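Local coordinates for apical membrane antigen 1-like protein, soluble form (Toxoplasma gondii, PDB 3ZLE) that probably plays a part in host cell invasion, as a sporozoite paralogue of apical membrane antigen 1, at residues E255-V260 and V334-L339; A301-F306 and A318-V323. One frame throughout, in Å; residues are numbered along the deposited sequence.

Overall arrangement
Both contacts lie within one unit of helix and antiparallel sheet, consistent with the PAN-like fold of the AMA1 family. The chain first runs through helix 253-262, which supplies residues 255-260. It then reaches strand 303-308, turns, and returns along strand 315-320. Contact 2 joins 301-306 to 318-323 and closes this beta hairpin. The chain goes on to strand 333-337, where 334-339 packs back on the helix. Contact 1 therefore closes the longer loop, and contact 2 is nested inside it. Strand 303-308 lies between strands 315-320 and 333-337 in the sheet. V260 also packs on A304, so the helix reaches both contacts.

Contact 1 (E255-V260 and V334-L339); sequences ECWKRV and VAYTAL
One water joins the carbonyl oxygens of W257 and T337. It lies 2.9 Å from W257 O and 2.8 Å from T337 O, with a hydrogen bond to each. It bridges helix 253-262 and the end of strand 333-337, where no direct hydrogen bond crosses between 255-260 and 334-339. The remaining contact is apolar and aromatic. W257 CB sits over one face of the Y336 ring, 3.8 Å from the ring centroid, in a CH-pi contact. V334 CG1 lies against the opposite face of that ring, so the tyrosine is held between the two. W257 CG is anti to its backbone N (chi1 168°), which carries the indole past the tyrosine. The two rings meet obliquely, with W257 CD1 3.7 Å from Y336 CD1. The indole NE1 is hydrogen-bonded to G340 O, just beyond the strand. C256 SG lies 4.2 Å from Y336 CD2, an oblique sulfur-aromatic contact. This sulfur forms the disulfide with C317 of strand 315-320. A helix tied by a disulfide to an inner strand of the sheet is consistent with a PAN-like module. Near the helix end, V260 CG1 rests 3.8 Å from T337 C and also touches A338 N. Between these segments the helix thus rests on the edge strand through apolar packing of W257, V260 and C256 and one shared water, while the covalent link goes to another strand.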
loop_
_atom_site.group_PDB
_atom_site.type_symbol
_atom_site.label_atom_id
_atom_site.label_comp_id
_atom_site.label_asym_id
_atom_site.label_seq_id
_atom_site.Cartn_x
_atom_site.Cartn_y
_atom_site.Cartn_z
ATOM N N GLU A 255 14.852 -3.709 2.505
ATOM C CA GLU A 255 14.967 -3.880 1.080
ATOM C C GLU A 255 13.847 -4.824 0.634
ATOM O O GLU A 255 13.179 -4.559 -0.346
ATOM C CB GLU A 255 16.369 -4.433 0.710
ATOM C CG GLU A 255 16.530 -4.958 -0.723
ATOM C CD GLU A 255 18.002 -5.236 -1.100
ATOM O OE1 GLU A 255 18.902 -4.536 -0.597
ATOM O OE2 GLU A 255 18.263 -6.149 -1.904
ATOM N N CYS A 256 13.589 -5.865 1.411
ATOM C CA CYS A 256 12.472 -6.763 1.125
ATOM C C CYS A 256 11.132 -6.013 1.158
ATOM O O CYS A 256 10.277 -6.228 0.320
ATOM C CB CYS A 256 12.446 -7.948 2.095
ATOM S SG CYS A 256 11.177 -9.199 1.751
ATOM N N TRP A 257 10.990 -5.111 2.111
ATOM C CA TRP A 257 9.770 -4.349 2.262
ATOM C C TRP A 257 9.513 -3.454 1.033
ATOM O O TRP A 257 8.404 -3.363 0.540
ATOM C CB TRP A 257 9.848 -3.523 3.557
ATOM C CG TRP A 257 8.762 -2.470 3.685
ATOM C CD1 TRP A 257 7.451 -2.680 3.975
ATOM C CD2 TRP A 257 8.914 -1.048 3.498
ATOM N NE1 TRP A 257 6.768 -1.473 3.997
ATOM C CE2 TRP A 257 7.644 -0.460 3.715
ATOM C CE3 TRP A 257 10.011 -0.219 3.243
ATOM C CZ2 TRP A 257 7.420 0.940 3.630
ATOM C CZ3 TRP A 257 9.795 1.182 3.170
ATOM C CH2 TRP A 257 8.522 1.742 3.433
ATOM N N LYS A 258 10.567 -2.853 0.509
ATOM C CA LYS A 258 10.482 -2.071 -0.717
ATOM C C LYS A 258 10.222 -2.899 -1.959
ATOM O O LYS A 258 9.571 -2.435 -2.899
ATOM C CB LYS A 258 11.752 -1.294 -0.907
ATOM C CG LYS A 258 11.757 -0.019 -0.127
ATOM C CD LYS A 258 13.081 0.694 -0.240
ATOM C CE LYS A 258 12.994 1.985 0.527
ATOM N NZ LYS A 258 14.275 2.691 0.666
ATOM N N ARG A 259 10.739 -4.121 -1.961
ATOM C CA ARG A 259 10.695 -4.961 -3.129
ATOM C C ARG A 259 9.300 -5.460 -3.400
ATOM O O ARG A 259 8.897 -5.573 -4.550
ATOM C CB ARG A 259 11.635 -6.145 -2.937
ATOM C CG ARG A 259 11.820 -7.008 -4.164
ATOM C CD ARG A 259 13.307 -7.302 -4.381
ATOM N NE ARG A 259 13.741 -8.533 -3.753
ATOM C CZ ARG A 259 14.983 -8.747 -3.283
ATOM N NH1 ARG A 259 15.878 -7.781 -3.270
ATOM N NH2 ARG A 259 15.318 -9.932 -2.826
ATOM N N VAL A 260 8.609 -5.895 -2.356
ATOM C CA VAL A 260 7.292 -6.434 -2.527
ATOM C C VAL A 260 6.353 -5.391 -3.129
ATOM O O VAL A 260 5.536 -5.703 -3.995
ATOM C CB VAL A 260 6.784 -6.992 -1.194
ATOM C CG1 VAL A 260 6.636 -5.900 -0.142
ATOM C CG2 VAL A 260 5.585 -7.842 -1.350
ATOM N N VAL A 334 10.450 -11.830 9.233
ATOM C CA VAL A 334 9.441 -10.720 9.150
ATOM C C VAL A 334 8.444 -10.920 7.997
ATOM O O VAL A 334 8.806 -11.392 6.909
ATOM C CB VAL A 334 10.106 -9.338 9.039
ATOM C CG1 VAL A 334 9.049 -8.213 9.172
ATOM C CG2 VAL A 334 11.171 -9.164 10.131
ATOM N N ALA A 335 7.169 -10.626 8.246
ATOM C CA ALA A 335 6.173 -10.731 7.179
ATOM C C ALA A 335 5.688 -9.376 6.747
ATOM O O ALA A 335 5.159 -8.598 7.562
ATOM C CB ALA A 335 5.029 -11.617 7.577
ATOM N N TYR A 336 5.890 -9.077 5.470
ATOM C CA TYR A 336 5.638 -7.747 4.939
ATOM C C TYR A 336 4.458 -7.781 3.927
ATOM O O TYR A 336 4.239 -8.802 3.231
ATOM C CB TYR A 336 6.904 -7.292 4.188
ATOM C CG TYR A 336 8.045 -6.896 5.090
ATOM C CD1 TYR A 336 7.942 -5.764 5.901
ATOM C CD2 TYR A 336 9.236 -7.633 5.122
ATOM C CE1 TYR A 336 8.976 -5.323 6.647
ATOM C CE2 TYR A 336 10.320 -7.205 5.905
ATOM C CZ TYR A 336 10.175 -6.037 6.657
ATOM O OH TYR A 336 11.178 -5.603 7.483
ATOM N N THR A 337 3.828 -6.646 3.689
ATOM C CA THR A 337 2.990 -6.550 2.458
ATOM C C THR A 337 3.293 -5.343 1.637
ATOM O O THR A 337 3.844 -4.338 2.124
ATOM C CB THR A 337 1.498 -6.565 2.743
ATOM O OG1 THR A 337 1.109 -5.305 3.263
ATOM C CG2 THR A 337 1.113 -7.673 3.709
ATOM N N ALA A 338 2.812 -5.354 0.414
ATOM C CA ALA A 338 2.824 -4.126 -0.367
ATOM C C ALA A 338 2.012 -2.984 0.235
ATOM O O ALA A 338 2.346 -1.798 0.020
ATOM C CB ALA A 338 2.433 -4.381 -1.791
ATOM N N LEU A 339 1.059 -3.302 1.088
ATOM C CA LEU A 339 0.282 -2.187 1.758
ATOM C C LEU A 339 0.936 -1.560 2.971
ATOM O O LEU A 339 0.845 -0.325 3.184
ATOM C CB LEU A 339 -1.104 -2.645 2.126
ATOM C CG LEU A 339 -1.979 -2.746 0.876
ATOM C CD1 LEU A 339 -3.163 -3.648 1.121
ATOM C CD2 LEU A 339 -2.419 -1.349 0.481
HETATM O O HOH W 1 5.620 -2.520 0.929
#

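Contact 2 (A301-F306 and A318-V323)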
loop_
_atom_site.group_PDB
_atom_site.type_symbol
_atom_site.label_atom_id
_atom_site.label_comp_id
_atom_site.label_asym_id
_atom_site.label_seq_id
_atom_site.Cartn_x
_atom_site.Cartn_y
_atom_site.Cartn_z
ATOM N N ALA A 301 0.874 -10.400 -6.362
ATOM C CA ALA A 301 1.967 -10.855 -5.507
ATOM C C ALA A 301 2.224 -9.753 -4.488
ATOM O O ALA A 301 2.986 -8.836 -4.764
ATOM C CB ALA A 301 3.213 -11.100 -6.349
ATOM N N ASN A 302 1.459 -9.752 -3.402
ATOM C CA ASN A 302 1.362 -8.571 -2.547
ATOM C C ASN A 302 2.017 -8.825 -1.173
ATOM O O ASN A 302 2.090 -7.909 -0.348
ATOM C CB ASN A 302 -0.113 -8.190 -2.274
ATOM C CG ASN A 302 -0.940 -8.084 -3.518
ATOM O OD1 ASN A 302 -0.516 -7.486 -4.521
ATOM N ND2 ASN A 302 -2.198 -8.493 -3.409
ATOM N N TRP A 303 2.315 -10.091 -0.887
ATOM C CA TRP A 303 2.912 -10.501 0.379
ATOM C C TRP A 303 4.354 -10.946 0.187
ATOM O O TRP A 303 4.689 -11.466 -0.856
ATOM C CB TRP A 303 2.133 -11.640 0.980
ATOM C CG TRP A 303 0.614 -11.388 1.084
ATOM C CD1 TRP A 303 -0.073 -11.016 2.202
ATOM C CD2 TRP A 303 -0.384 -11.641 0.060
ATOM N NE1 TRP A 303 -1.431 -10.922 1.914
ATOM C CE2 TRP A 303 -1.639 -11.291 0.605
ATOM C CE3 TRP A 303 -0.316 -12.007 -1.292
ATOM C CZ2 TRP A 303 -2.842 -11.357 -0.145
ATOM C CZ3 TRP A 303 -1.495 -12.051 -2.039
ATOM C CH2 TRP A 303 -2.749 -11.762 -1.444
ATOM N N ALA A 304 5.210 -10.690 1.199
ATOM C CA ALA A 304 6.587 -11.119 1.186
ATOM C C ALA A 304 6.987 -11.718 2.526
ATOM O O ALA A 304 6.694 -11.159 3.574
ATOM C CB ALA A 304 7.527 -9.957 0.830
ATOM N N ASN A 305 7.636 -12.885 2.488
ATOM C CA ASN A 305 8.261 -13.444 3.666
ATOM C C ASN A 305 9.743 -13.150 3.670
ATOM O O ASN A 305 10.457 -13.476 2.697
ATOM C CB ASN A 305 8.025 -14.944 3.713
ATOM C CG ASN A 305 6.692 -15.284 4.307
ATOM O OD1 ASN A 305 6.089 -14.462 5.024
ATOM N ND2 ASN A 305 6.224 -16.486 4.048
ATOM N N PHE A 306 10.223 -12.529 4.742
ATOM C CA PHE A 306 11.658 -12.283 4.901
ATOM C C PHE A 306 12.285 -13.236 5.932
ATOM O O PHE A 306 11.949 -13.196 7.120
ATOM C CB PHE A 306 11.915 -10.853 5.322
ATOM C CG PHE A 306 13.359 -10.582 5.645
ATOM C CD1 PHE A 306 14.266 -10.264 4.641
ATOM C CD2 PHE A 306 13.835 -10.768 6.928
ATOM C CE1 PHE A 306 15.572 -9.964 4.949
ATOM C CE2 PHE A 306 15.163 -10.508 7.241
ATOM C CZ PHE A 306 16.024 -10.077 6.261
ATOM N N ALA A 318 10.977 -13.738 -0.091
ATOM C CA ALA A 318 10.119 -14.655 -0.877
ATOM C C ALA A 318 8.757 -14.030 -1.077
ATOM O O ALA A 318 7.915 -14.025 -0.164
ATOM C CB ALA A 318 9.971 -16.000 -0.177
ATOM N N ILE A 319 8.543 -13.504 -2.268
ATOM C CA ILE A 319 7.312 -12.820 -2.584
ATOM C C ILE A 319 6.282 -13.763 -3.203
ATOM O O ILE A 319 6.555 -14.470 -4.162
ATOM C CB ILE A 319 7.589 -11.705 -3.552
ATOM C CG1 ILE A 319 8.368 -10.587 -2.851
ATOM C CG2 ILE A 319 6.316 -11.262 -4.247
ATOM C CD1 ILE A 319 9.064 -9.656 -3.820
ATOM N N PHE A 320 5.080 -13.757 -2.674
ATOM C CA PHE A 320 4.116 -14.738 -3.137
ATOM C C PHE A 320 2.784 -14.091 -3.419
ATOM O O PHE A 320 2.548 -12.947 -3.032
ATOM C CB PHE A 320 3.978 -15.881 -2.140
ATOM C CG PHE A 320 3.446 -15.449 -0.786
ATOM C CD1 PHE A 320 4.314 -14.961 0.202
ATOM C CD2 PHE A 320 2.101 -15.628 -0.462
ATOM C CE1 PHE A 320 3.854 -14.653 1.461
ATOM C CE2 PHE A 320 1.611 -15.251 0.781
ATOM C CZ PHE A 320 2.490 -14.736 1.738
ATOM N N ASP A 321 1.890 -14.845 -4.041
ATOM C CA ASP A 321 0.631 -14.272 -4.504
ATOM C C ASP A 321 -0.590 -15.038 -4.075
ATOM O O ASP A 321 -1.645 -14.867 -4.671
ATOM C CB ASP A 321 0.627 -14.131 -6.028
ATOM C CG ASP A 321 0.584 -15.469 -6.739
ATOM O OD1 ASP A 321 0.532 -16.519 -6.076
ATOM O OD2 ASP A 321 0.685 -15.463 -7.972
ATOM N N GLN A 322 -0.493 -15.744 -2.947
ATOM C CA GLN A 322 -1.670 -16.358 -2.325
ATOM C C GLN A 322 -2.086 -15.655 -1.035
ATOM O O GLN A 322 -1.254 -15.254 -0.236
ATOM C CB GLN A 322 -1.395 -17.813 -2.017
ATOM C CG GLN A 322 -1.017 -18.634 -3.234
ATOM C CD GLN A 322 -2.002 -19.752 -3.487
ATOM O OE1 GLN A 322 -2.335 -20.521 -2.577
ATOM N NE2 GLN A 322 -2.509 -19.827 -4.713
ATOM N N VAL A 323 -3.385 -15.603 -0.788
ATOM C CA VAL A 323 -3.853 -15.141 0.466
ATOM C C VAL A 323 -3.445 -16.151 1.524
ATOM O O VAL A 323 -3.875 -17.320 1.474
ATOM C CB VAL A 323 -5.370 -14.957 0.478
ATOM C CG1 VAL A 323 -5.844 -14.668 1.909
ATOM C CG2 VAL A 323 -5.770 -13.816 -0.456
#
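W303 CG lies beside its backbone N (chi1 -51°), while F320 CG stands between its backbone N and carbonyl carbon (chi1 63°). These torsions fold the F320 ring back over W303 CB. The two residues belong to an antiparallel beta hairpin with a classic beta bulge, in which N302 and W303 both face F320. W303 CB meets one ring face tightly, 3.2 Å from F320 CZ. The two rings run nearly parallel but are slid apart, so they barely overlap. The indole continues toward 321-323. Q322 O lies over one of its faces, 3.5 Å from W303 CE3, N302 CB lies against the opposite face, and F320 O lies in plane at its edge. V323 CG2 touches the far end of the indole at W303 CH2. The indole NE1 is hydrogen-bonded to F22 O, which fixes its polar edge. F320 N donates to W303 O at 3.0 Å. N305 and A318 form a hydrogen-bonded pair, with N305 N to A318 O at 2.9 Å, nearly straight (169°), and A318 N to N305 O at 2.8 Å. N305 shares the sheet face of W303, and its ND2 is held by F228 O and F239 O. The other face carries A304 and I319, a non-hydrogen-bonded pair turned toward helix 253-262. A304 CB lies 3.8 Å from I319 CG1. The second isoleucine branch, I319 CG2, meets A301 CB at 3.8 Å.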